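Local coordinates for cupin 2, conserved barrel domain protein (Shewanella frigidimarina, PDB 2PFW) that is of unknown function but has the conserved barrel domain of the cupin superfamily and resembles the KdgF-like cupins, at residues I16-Q26 / V37-E46. Numbering follows the deposited sequence.
Sequences IEDIGGGLKRQ and VKIWFDKGAE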
ATOM      1  N   ILE A  16       7.528   4.592 -15.093  1.00 35.84           N
ATOM      2  CA  ILE A  16       6.814   3.314 -15.125  1.00 31.99           C
ATOM      3  C   ILE A  16       7.627   2.328 -15.960  1.00 34.42           C
ATOM      4  O   ILE A  16       7.898   2.571 -17.136  1.00 36.46           O
ATOM      5  CB  ILE A  16       5.388   3.489 -15.657  1.00 34.14           C
ATOM      6  CG1 ILE A  16       4.545   4.447 -14.803  1.00 33.05           C
ATOM      7  CG2 ILE A  16       4.694   2.146 -15.813  1.00 31.88           C
ATOM      8  CD1 ILE A  16       3.452   5.173 -15.557  1.00 33.89           C
ATOM      9  N   GLU A  17       8.038   1.237 -15.327  1.00 33.84           N
ATOM     10  CA  GLU A  17       9.043   0.327 -15.865  1.00 32.74           C
ATOM     11  C   GLU A  17       8.388  -0.929 -16.430  1.00 32.06           C
ATOM     12  O   GLU A  17       7.662  -1.643 -15.738  1.00 28.92           O
ATOM     13  CB  GLU A  17      10.061  -0.028 -14.781  1.00 34.97           C
ATOM     14  CG  GLU A  17      11.174  -0.941 -15.265  1.00 37.03           C
ATOM     15  CD  GLU A  17      12.297  -1.093 -14.256  1.00 40.89           C
ATOM     16  OE1 GLU A  17      12.099  -0.765 -13.065  1.00 45.00           O
ATOM     17  OE2 GLU A  17      13.392  -1.547 -14.661  1.00 46.10           O
ATOM     18  N   ASP A  18       8.627  -1.192 -17.710  1.00 34.35           N
ATOM     19  CA  ASP A  18       8.173  -2.416 -18.357  1.00 34.56           C
ATOM     20  C   ASP A  18       9.017  -3.596 -17.885  1.00 32.56           C
ATOM     21  O   ASP A  18      10.196  -3.695 -18.218  1.00 36.06           O
ATOM     22  CB  ASP A  18       8.248  -2.284 -19.878  1.00 34.66           C
ATOM     23  CG  ASP A  18       8.073  -3.615 -20.587  1.00 37.29           C
ATOM     24  OD1 ASP A  18       7.413  -4.502 -20.000  1.00 40.84           O
ATOM     25  OD2 ASP A  18       8.593  -3.769 -21.709  1.00 48.05           O
ATOM     26  N   ILE A  19       8.414  -4.490 -17.116  1.00 34.40           N
ATOM     27  CA  ILE A  19       9.134  -5.638 -16.570  1.00 36.19           C
ATOM     28  C   ILE A  19       8.710  -6.931 -17.253  1.00 35.42           C
ATOM     29  O   ILE A  19       8.918  -8.015 -16.709  1.00 35.23           O
ATOM     30  CB  ILE A  19       8.887  -5.755 -15.054  1.00 33.39           C
ATOM     31  CG1 ILE A  19       7.407  -5.891 -14.707  1.00 31.72           C
ATOM     32  CG2 ILE A  19       9.533  -4.586 -14.329  1.00 30.44           C
ATOM     33  CD1 ILE A  19       7.117  -6.456 -13.340  1.00 31.85           C
ATOM     34  N   GLY A  20       8.116  -6.818 -18.435  1.00 37.32           N
ATOM     35  CA  GLY A  20       7.695  -7.965 -19.218  1.00 36.88           C
ATOM     36  C   GLY A  20       6.545  -8.724 -18.583  1.00 34.72           C
ATOM     37  O   GLY A  20       6.156  -8.454 -17.446  1.00 34.62           O
ATOM     38  N   GLY A  21       5.983  -9.683 -19.313  1.00 35.41           N
ATOM     39  CA  GLY A  21       4.908 -10.523 -18.816  1.00 33.17           C
ATOM     40  C   GLY A  21       3.584  -9.785 -18.775  1.00 29.35           C
ATOM     41  O   GLY A  21       2.648 -10.224 -18.107  1.00 30.55           O
ATOM     42  N   GLY A  22       3.489  -8.665 -19.483  1.00 32.43           N
ATOM     43  CA  GLY A  22       2.270  -7.865 -19.497  1.00 32.89           C
ATOM     44  C   GLY A  22       2.158  -6.985 -18.259  1.00 30.14           C
ATOM     45  O   GLY A  22       1.089  -6.431 -18.000  1.00 25.78           O
ATOM     46  N   LEU A  23       3.255  -6.876 -17.525  1.00 28.38           N
ATOM     47  CA  LEU A  23       3.334  -6.168 -16.259  1.00 28.83           C
ATOM     48  C   LEU A  23       4.135  -4.873 -16.390  1.00 26.17           C
ATOM     49  O   LEU A  23       5.150  -4.829 -17.081  1.00 24.52           O
ATOM     50  CB  LEU A  23       3.973  -7.045 -15.183  1.00 29.40           C
ATOM     51  CG  LEU A  23       3.186  -8.231 -14.640  1.00 29.20           C
ATOM     52  CD1 LEU A  23       3.548  -8.486 -13.181  1.00 32.93           C
ATOM     53  CD2 LEU A  23       1.688  -8.023 -14.778  1.00 26.72           C
ATOM     54  N   LYS A  24       3.664  -3.835 -15.710  1.00 27.74           N
ATOM     55  CA  LYS A  24       4.378  -2.567 -15.592  1.00 27.63           C
ATOM     56  C   LYS A  24       4.476  -2.169 -14.122  1.00 21.42           C
ATOM     57  O   LYS A  24       3.507  -2.338 -13.384  1.00 24.12           O
ATOM     58  CB  LYS A  24       3.691  -1.465 -16.384  1.00 29.05           C
ATOM     59  CG  LYS A  24       3.857  -1.542 -17.893  1.00 30.56           C
ATOM     60  CD  LYS A  24       3.220  -0.351 -18.583  1.00 36.34           C
ATOM     61  CE  LYS A  24       2.067  -0.727 -19.501  1.00 38.40           C
ATOM     62  NZ  LYS A  24       0.741  -0.540 -18.839  1.00 38.53           N
ATOM     63  N   ARG A  25       5.626  -1.666 -13.685  1.00 26.40           N
ATOM     64  CA  ARG A  25       5.840  -1.450 -12.254  1.00 25.82           C
ATOM     65  C   ARG A  25       6.296  -0.019 -11.968  1.00 20.43           C
ATOM     66  O   ARG A  25       7.150   0.504 -12.684  1.00 21.88           O
ATOM     67  CB  ARG A  25       6.875  -2.436 -11.703  1.00 26.56           C
ATOM     68  CG  ARG A  25       7.097  -2.347 -10.204  1.00 26.40           C
ATOM     69  CD  ARG A  25       7.891  -3.534  -9.672  1.00 28.04           C
ATOM     70  NE  ARG A  25       9.249  -3.524 -10.192  1.00 32.10           N
ATOM     71  CZ  ARG A  25      10.018  -4.544 -10.520  1.00 30.84           C
ATOM     72  NH1 ARG A  25       9.606  -5.798 -10.401  1.00 34.60           N
ATOM     73  NH2 ARG A  25      11.244  -4.317 -10.985  1.00 34.17           N
ATOM     74  N   GLN A  26       5.727   0.587 -10.931  1.00 22.35           N
ATOM     75  CA  GLN A  26       6.164   1.903 -10.482  1.00 21.97           C
ATOM     76  C   GLN A  26       6.464   1.918  -8.985  1.00 15.27           C
ATOM     77  O   GLN A  26       5.638   1.516  -8.169  1.00 18.88           O
ATOM     78  CB  GLN A  26       5.115   2.972 -10.780  1.00 24.97           C
ATOM     79  CG  GLN A  26       5.609   4.400 -10.562  1.00 23.31           C
ATOM     80  CD  GLN A  26       4.470   5.391 -10.695  1.00 19.34           C
ATOM     81  OE1 GLN A  26       3.455   5.229 -10.021  1.00 20.76           O
ATOM     82  NE2 GLN A  26       4.641   6.388 -11.550  1.00 28.37           N
ATOM     83  N   VAL A  37       5.053  -0.719  -4.374  1.00 19.94           N
ATOM     84  CA  VAL A  37       5.089  -0.441  -5.807  1.00 19.34           C
ATOM     85  C   VAL A  37       3.661  -0.472  -6.373  1.00 18.52           C
ATOM     86  O   VAL A  37       2.757  -0.973  -5.707  1.00 18.62           O
ATOM     87  CB  VAL A  37       5.962  -1.423  -6.601  1.00 23.57           C
ATOM     88  CG1 VAL A  37       7.378  -1.442  -6.049  1.00 26.38           C
ATOM     89  CG2 VAL A  37       5.345  -2.816  -6.587  1.00 19.32           C
ATOM     90  N   LYS A  38       3.534   0.078  -7.567  1.00 19.98           N
ATOM     91  CA  LYS A  38       2.323   0.079  -8.368  1.00 21.29           C
ATOM     92  C   LYS A  38       2.532  -0.795  -9.606  1.00 12.38           C
ATOM     93  O   LYS A  38       3.456  -0.548 -10.376  1.00 15.39           O
ATOM     94  CB  LYS A  38       1.934   1.495  -8.791  1.00 22.14           C
ATOM     95  CG  LYS A  38       0.479   1.644  -9.192  1.00 19.65           C
ATOM     96  CD  LYS A  38       0.176   3.047  -9.692  1.00 25.29           C
ATOM     97  CE  LYS A  38      -1.270   3.407  -9.384  1.00 25.28           C
ATOM     98  NZ  LYS A  38      -1.671   4.678 -10.050  1.00 24.65           N
ATOM     99  N   ILE A  39       1.677  -1.794  -9.758  1.00 20.54           N
ATOM    100  CA  ILE A  39       1.749  -2.747 -10.856  1.00 20.48           C
ATOM    101  C   ILE A  39       0.515  -2.662 -11.754  1.00 18.80           C
ATOM    102  O   ILE A  39      -0.599  -2.882 -11.279  1.00 20.06           O
ATOM    103  CB  ILE A  39       1.853  -4.200 -10.350  1.00 23.86           C
ATOM    104  CG1 ILE A  39       2.843  -4.410  -9.200  1.00 21.69           C
ATOM    105  CG2 ILE A  39       2.156  -5.128 -11.519  1.00 22.20           C
ATOM    106  CD1 ILE A  39       4.289  -4.312  -9.617  1.00 22.34           C
ATOM    107  N   TRP A  40       0.718  -2.354 -13.027  1.00 21.19           N
ATOM    108  CA  TRP A  40      -0.364  -2.368 -14.001  1.00 26.00           C
ATOM    109  C   TRP A  40      -0.413  -3.724 -14.709  1.00 24.26           C
ATOM    110  O   TRP A  40       0.585  -4.127 -15.306  1.00 25.11           O
ATOM    111  CB  TRP A  40      -0.200  -1.288 -15.063  1.00 26.57           C
ATOM    112  CG  TRP A  40      -0.368   0.118 -14.591  1.00 27.82           C
ATOM    113  CD1 TRP A  40      -1.459   0.923 -14.741  1.00 28.02           C
ATOM    114  CD2 TRP A  40       0.609   0.895 -13.882  1.00 30.10           C
ATOM    115  NE1 TRP A  40      -1.219   2.152 -14.167  1.00 31.31           N
ATOM    116  CE2 TRP A  40       0.042   2.160 -13.634  1.00 29.83           C
ATOM    117  CE3 TRP A  40       1.909   0.631 -13.438  1.00 27.36           C
ATOM    118  CZ2 TRP A  40       0.730   3.162 -12.958  1.00 28.92           C
ATOM    119  CZ3 TRP A  40       2.587   1.626 -12.770  1.00 28.86           C
ATOM    120  CH2 TRP A  40       2.000   2.875 -12.535  1.00 28.69           C
ATOM    121  N   PHE A  41      -1.555  -4.395 -14.639  1.00 24.94           N
ATOM    122  CA  PHE A  41      -1.737  -5.645 -15.371  1.00 25.12           C
ATOM    123  C   PHE A  41      -2.416  -5.414 -16.719  1.00 25.56           C
ATOM    124  O   PHE A  41      -3.536  -4.902 -16.765  1.00 26.54           O
ATOM    125  CB  PHE A  41      -2.566  -6.625 -14.542  1.00 25.01           C
ATOM    126  CG  PHE A  41      -1.851  -7.226 -13.346  1.00 27.25           C
ATOM    127  CD1 PHE A  41      -1.370  -6.416 -12.332  1.00 26.03           C
ATOM    128  CD2 PHE A  41      -1.674  -8.598 -13.246  1.00 26.84           C
ATOM    129  CE1 PHE A  41      -0.722  -6.967 -11.241  1.00 29.72           C
ATOM    130  CE2 PHE A  41      -1.027  -9.154 -12.158  1.00 27.09           C
ATOM    131  CZ  PHE A  41      -0.552  -8.337 -11.150  1.00 28.64           C
ATOM    132  N   ASP A  42      -1.780  -5.787 -17.821  1.00 28.29           N
ATOM    133  CA  ASP A  42      -2.492  -6.015 -19.079  1.00 26.84           C
ATOM    134  C   ASP A  42      -3.552  -7.093 -18.884  1.00 29.27           C
ATOM    135  O   ASP A  42      -3.481  -7.878 -17.934  1.00 23.45           O
ATOM    136  CB  ASP A  42      -1.540  -6.420 -20.196  1.00 26.92           C
ATOM    137  CG  ASP A  42      -0.414  -5.431 -20.409  1.00 31.35           C
ATOM    138  OD1 ASP A  42      -0.513  -4.312 -19.859  1.00 37.15           O
ATOM    139  OD2 ASP A  42       0.557  -5.773 -21.111  1.00 37.91           O
ATOM    140  N   LYS A  43      -4.547  -7.145 -19.769  1.00 29.30           N
ATOM    141  CA  LYS A  43      -5.562  -8.193 -19.652  1.00 30.11           C
ATOM    142  C   LYS A  43      -4.889  -9.567 -19.666  1.00 28.07           C
ATOM    143  O   LYS A  43      -4.043  -9.846 -20.512  1.00 26.90           O
ATOM    144  CB  LYS A  43      -6.603  -8.091 -20.765  1.00 32.80           C
ATOM    145  CG  LYS A  43      -7.276  -6.728 -20.862  1.00 31.52           C
ATOM    146  CD  LYS A  43      -8.081  -6.604 -22.146  1.00 34.67           C
ATOM    147  CE  LYS A  43      -9.397  -5.871 -21.912  1.00 37.29           C
ATOM    148  NZ  LYS A  43      -9.745  -4.982 -23.060  1.00 40.55           N
ATOM    149  N   GLY A  44      -5.264 -10.406 -18.713  1.00 28.68           N
ATOM    150  CA  GLY A  44      -4.764 -11.753 -18.559  1.00 29.66           C
ATOM    151  C   GLY A  44      -3.317 -11.826 -18.126  1.00 31.54           C
ATOM    152  O   GLY A  44      -2.699 -12.892 -18.174  1.00 27.39           O
ATOM    153  N   ALA A  45      -2.713 -10.715 -17.697  1.00 30.16           N
ATOM    154  CA  ALA A  45      -1.313 -10.815 -17.260  1.00 32.78           C
ATOM    155  C   ALA A  45      -1.262 -11.496 -15.896  1.00 29.42           C
ATOM    156  O   ALA A  45      -2.264 -11.588 -15.191  1.00 22.28           O
ATOM    157  CB  ALA A  45      -0.627  -9.463 -17.245  1.00 26.01           C
ATOM    158  N   GLU A  46      -0.091 -11.989 -15.513  1.00 33.23           N
ATOM    159  CA  GLU A  46       0.037 -12.780 -14.291  1.00 34.66           C
ATOM    160  C   GLU A  46       1.423 -12.587 -13.681  1.00 32.42           C
ATOM    161  O   GLU A  46       2.364 -12.232 -14.395  1.00 31.92           O
ATOM    162  CB  GLU A  46      -0.241 -14.252 -14.591  1.00 33.96           C
ATOM    163  CG  GLU A  46       0.826 -15.246 -14.181  1.00 39.58           C
ATOM    164  CD  GLU A  46       0.493 -16.676 -14.556  1.00 42.57           C
ATOM    165  OE1 GLU A  46       0.453 -16.977 -15.767  1.00 48.58           O
ATOM    166  OE2 GLU A  46       0.273 -17.507 -13.651  1.00 46.25           O
TER
HETATM  167  O   HOH W   1       2.105 -12.784 -17.685  1.00 35.51           O
HETATM  168  O   HOH W   2       0.616  -3.374 -17.918  1.00 28.03           O
HETATM  169  O   HOH W   3       0.930   6.373  -9.623  1.00 21.57           O
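Lys24 pairs with Trp40, and Gln26 with Lys38, through two backbone hydrogen bonds each; Gln26 N to Lys38 O measures 2.6 Å. The short segments 23-26 and 37-41 run antiparallel, 159° between their directions. A further bond, Asp42 N to Gly22 O at 2.9 Å, carries the ladder one step past Phe41, to the residue before the start of strand 23-31.

On the face bearing Lys24, Gln26 and Trp40, the indole is the main apolar contact. With Trp40 CG anti to the carbonyl carbon (chi1 -69°) and the indole turned by chi2 -102°, the CE3-CZ3-CH2 edge faces strand 23-26: Gln26 CB meets the ring edge at CZ3, 3.5 Å away, and Ile16 CG2 reaches the same atom from strand 17-18's side at 3.7 Å. Lys38 CG lies over one indole face, offset toward the rim. An alanine in place of Trp40 would probably leave a gap beside Ile16 and Gln26 and take the aromatic neighbour from the Lys38 chain.

On the reverse face, Leu23 CD2 sits over the Phe41 ring in a CH-pi contact, 3.9 Å from its centroid, and also touches Ala45 CB. Arg25 runs beside Ile39, CG to CD1 3.5 Å, while its guanidinium makes a cation-pi contact with Phe111.

Water joins polar groups: one molecule links Gln26 OE1 to Lys38 NZ, another Gly21 O to Glu46 N. Gln26 NE2 is bound by the carbonyls of Thr14 and Gly11.

With strand 17-18 bonded to its outer edge and strand 98-105 beyond 34-41, this is the hairpin 23-31/34-41 within one antiparallel sheet of the cupin beta-barrel.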